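Local coordinates for receptor-type tyrosine-protein phosphatase C (Rattus norvegicus, PDB 5FN8) that removes phosphate from protein phosphotyrosines and is probably required for T-cell activation through the antigen receptor, at residues Phe169-Gly172 with Glu173-Gly176. Sequence-based numbering, arbitrary orientation.
Sequences FYNG and EYLG. With NAG (2-acetamido-2-deoxy-beta-D-glucopyranose), chain G.
Asn171 turns its side-chain oxygen back into the bend, where OD1 accepts two backbone N-H groups of the returning chain. Glu173 N lies 3.1 Å from Asn171 OD1, in the carbonyl plane; the other donor is Tyr174 N (2.9 Å to Asn171 OD1), 37° out of that plane. CG of Asn171 stands between its own backbone N and carbonyl carbon (chi1 74°), which swings the amide inward over the turn. Asn171 N in turn donates to Tyr174 O at 3.1 Å. The hairpin closes further back with Gly176 N to Phe169 O, 3.0 Å and nearly straight (161°). Beside it the Tyr170 ring is sandwiched, Gly172 N over the centre of one face and the acetamide of the Asn146-linked sugar lying over the other, nearly parallel to the ring, with C7 above its centre. Leu175 CD1 touches both Tyr170 CB (3.7 Å) and the acetamide methyl C8 of that NAG. Gly172, with its positive phi, carries the reversal. Asn171 ND2 bonds to Ala96 O and Ile124 O, while Phe169 packs edge-to-face on Tyr131. The hairpin thus links strands 162-170 and 179-184 of the second fibronectin type III domain, beside the residues leading in from the first.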
ATOM      1  N   PHE B 169      -6.080  15.395   5.588  1.00 51.26           N
ATOM      2  CA  PHE B 169      -5.571  15.061   4.261  1.00 50.41           C
ATOM      3  C   PHE B 169      -6.729  15.155   3.299  1.00 52.01           C
ATOM      4  O   PHE B 169      -7.825  14.680   3.612  1.00 51.34           O
ATOM      5  CB  PHE B 169      -4.997  13.642   4.220  1.00 50.11           C
ATOM      6  CG  PHE B 169      -4.253  13.341   2.938  1.00 49.36           C
ATOM      7  CD1 PHE B 169      -2.943  13.769   2.756  1.00 51.24           C
ATOM      8  CD2 PHE B 169      -4.827  12.549   1.950  1.00 48.97           C
ATOM      9  CE1 PHE B 169      -2.235  13.436   1.594  1.00 50.39           C
ATOM     10  CE2 PHE B 169      -4.129  12.245   0.792  1.00 50.87           C
ATOM     11  CZ  PHE B 169      -2.835  12.682   0.632  1.00 48.22           C
ATOM     12  N   TYR B 170      -6.480  15.758   2.141  1.00 47.67           N
ATOM     13  CA  TYR B 170      -7.431  15.873   1.044  1.00 47.13           C
ATOM     14  C   TYR B 170      -6.881  15.106  -0.168  1.00 54.29           C
ATOM     15  O   TYR B 170      -5.749  15.347  -0.587  1.00 55.78           O
ATOM     16  CB  TYR B 170      -7.689  17.353   0.708  1.00 47.01           C
ATOM     17  CG  TYR B 170      -8.658  17.539  -0.436  1.00 47.49           C
ATOM     18  CD1 TYR B 170      -9.987  17.143  -0.322  1.00 48.53           C
ATOM     19  CD2 TYR B 170      -8.250  18.130  -1.635  1.00 48.89           C
ATOM     20  CE1 TYR B 170     -10.877  17.283  -1.382  1.00 49.40           C
ATOM     21  CE2 TYR B 170      -9.135  18.280  -2.704  1.00 49.93           C
ATOM     22  CZ  TYR B 170     -10.455  17.879  -2.563  1.00 59.05           C
ATOM     23  OH  TYR B 170     -11.350  18.070  -3.595  1.00 66.69           O
ATOM     24  N   ASN B 171      -7.659  14.180  -0.706  1.00 52.11           N
ATOM     25  CA  ASN B 171      -7.214  13.328  -1.815  1.00 53.18           C
ATOM     26  C   ASN B 171      -7.793  13.686  -3.196  1.00 60.13           C
ATOM     27  O   ASN B 171      -7.695  12.903  -4.107  1.00 60.47           O
ATOM     28  CB  ASN B 171      -7.419  11.822  -1.467  1.00 49.50           C
ATOM     29  CG  ASN B 171      -8.857  11.367  -1.508  1.00 58.66           C
ATOM     30  OD1 ASN B 171      -9.743  12.059  -2.005  1.00 65.21           O
ATOM     31  ND2 ASN B 171      -9.131  10.190  -0.983  1.00 46.64           N
ATOM     32  N   GLY B 172      -8.348  14.880  -3.344  1.00 60.25           N
ATOM     33  CA  GLY B 172      -8.947  15.331  -4.597  1.00 59.21           C
ATOM     34  C   GLY B 172     -10.439  15.112  -4.626  1.00 61.48           C
ATOM     35  O   GLY B 172     -11.133  15.652  -5.485  1.00 61.70           O
ATOM     36  N   GLU B 173     -10.950  14.306  -3.693  1.00 58.64           N
ATOM     37  CA  GLU B 173     -12.378  14.026  -3.632  1.00 59.03           C
ATOM     38  C   GLU B 173     -12.917  13.991  -2.207  1.00 60.69           C
ATOM     39  O   GLU B 173     -14.100  14.259  -1.998  1.00 62.75           O
ATOM     40  CB  GLU B 173     -12.672  12.695  -4.339  1.00 61.15           C
ATOM     41  CG  GLU B 173     -12.821  12.850  -5.840  1.00 73.43           C
ATOM     42  CD  GLU B 173     -13.030  11.555  -6.576  1.00 99.47           C
ATOM     43  OE1 GLU B 173     -14.122  10.956  -6.449  1.00105.57           O
ATOM     44  OE2 GLU B 173     -12.086  11.136  -7.279  1.00 93.56           O
ATOM     45  N   TYR B 174     -12.071  13.654  -1.235  1.00 53.74           N
ATOM     46  CA  TYR B 174     -12.495  13.521   0.161  1.00 53.98           C
ATOM     47  C   TYR B 174     -11.489  14.031   1.119  1.00 57.63           C
ATOM     48  O   TYR B 174     -10.290  13.972   0.862  1.00 59.45           O
ATOM     49  CB  TYR B 174     -12.778  12.044   0.527  1.00 55.39           C
ATOM     50  CG  TYR B 174     -13.936  11.444  -0.229  1.00 59.18           C
ATOM     51  CD1 TYR B 174     -15.250  11.727   0.129  1.00 61.28           C
ATOM     52  CD2 TYR B 174     -13.722  10.578  -1.302  1.00 61.71           C
ATOM     53  CE1 TYR B 174     -16.322  11.212  -0.593  1.00 65.22           C
ATOM     54  CE2 TYR B 174     -14.790  10.027  -2.017  1.00 62.89           C
ATOM     55  CZ  TYR B 174     -16.089  10.327  -1.645  1.00 71.93           C
ATOM     56  OH  TYR B 174     -17.153   9.830  -2.363  1.00 70.62           O
ATOM     57  N   LEU B 175     -11.984  14.463   2.267  1.00 52.37           N
ATOM     58  CA  LEU B 175     -11.193  14.903   3.397  1.00 52.52           C
ATOM     59  C   LEU B 175     -11.289  13.735   4.398  1.00 57.26           C
ATOM     60  O   LEU B 175     -12.367  13.171   4.574  1.00 58.06           O
ATOM     61  CB  LEU B 175     -11.893  16.140   3.986  1.00 53.37           C
ATOM     62  CG  LEU B 175     -11.118  17.297   4.518  1.00 58.18           C
ATOM     63  CD1 LEU B 175     -10.060  17.785   3.533  1.00 57.27           C
ATOM     64  CD2 LEU B 175     -12.061  18.422   4.727  1.00 65.55           C
ATOM     65  N   GLY B 176     -10.177  13.374   5.010  1.00 53.57           N
ATOM     66  CA  GLY B 176     -10.154  12.354   6.048  1.00 54.41           C
ATOM     67  C   GLY B 176     -10.336  12.961   7.432  1.00 61.44           C
ATOM     68  O   GLY B 176     -10.678  14.147   7.577  1.00 64.60           O
TER
HETATM   69  C1  NAG G1188      -7.160  22.711  -1.751  1.00 85.62           C
HETATM   70  C2  NAG G1188      -8.668  22.446  -1.798  1.00 86.97           C
HETATM   71  C3  NAG G1188      -9.095  21.811  -3.126  1.00 91.37           C
HETATM   72  C4  NAG G1188      -8.456  22.512  -4.320  1.00 94.83           C
HETATM   73  C5  NAG G1188      -6.942  22.620  -4.161  1.00 93.03           C
HETATM   74  C6  NAG G1188      -6.286  23.403  -5.280  1.00 93.50           C
HETATM   75  C7  NAG G1188     -10.177  21.160  -0.270  1.00 87.76           C
HETATM   76  C8  NAG G1188     -10.229  20.423   1.032  1.00 84.66           C
HETATM   77  N2  NAG G1188      -8.946  21.556  -0.677  1.00 85.11           N
HETATM   78  O3  NAG G1188     -10.507  21.941  -3.270  1.00 94.49           O
HETATM   79  O4  NAG G1188      -8.769  21.784  -5.505  1.00 99.97           O
HETATM   80  O5  NAG G1188      -6.640  23.317  -2.943  1.00 89.87           O
HETATM   81  O6  NAG G1188      -4.872  23.455  -5.153  1.00 93.19           O
HETATM   82  O7  NAG G1188     -11.191  21.365  -0.932  1.00 93.97           O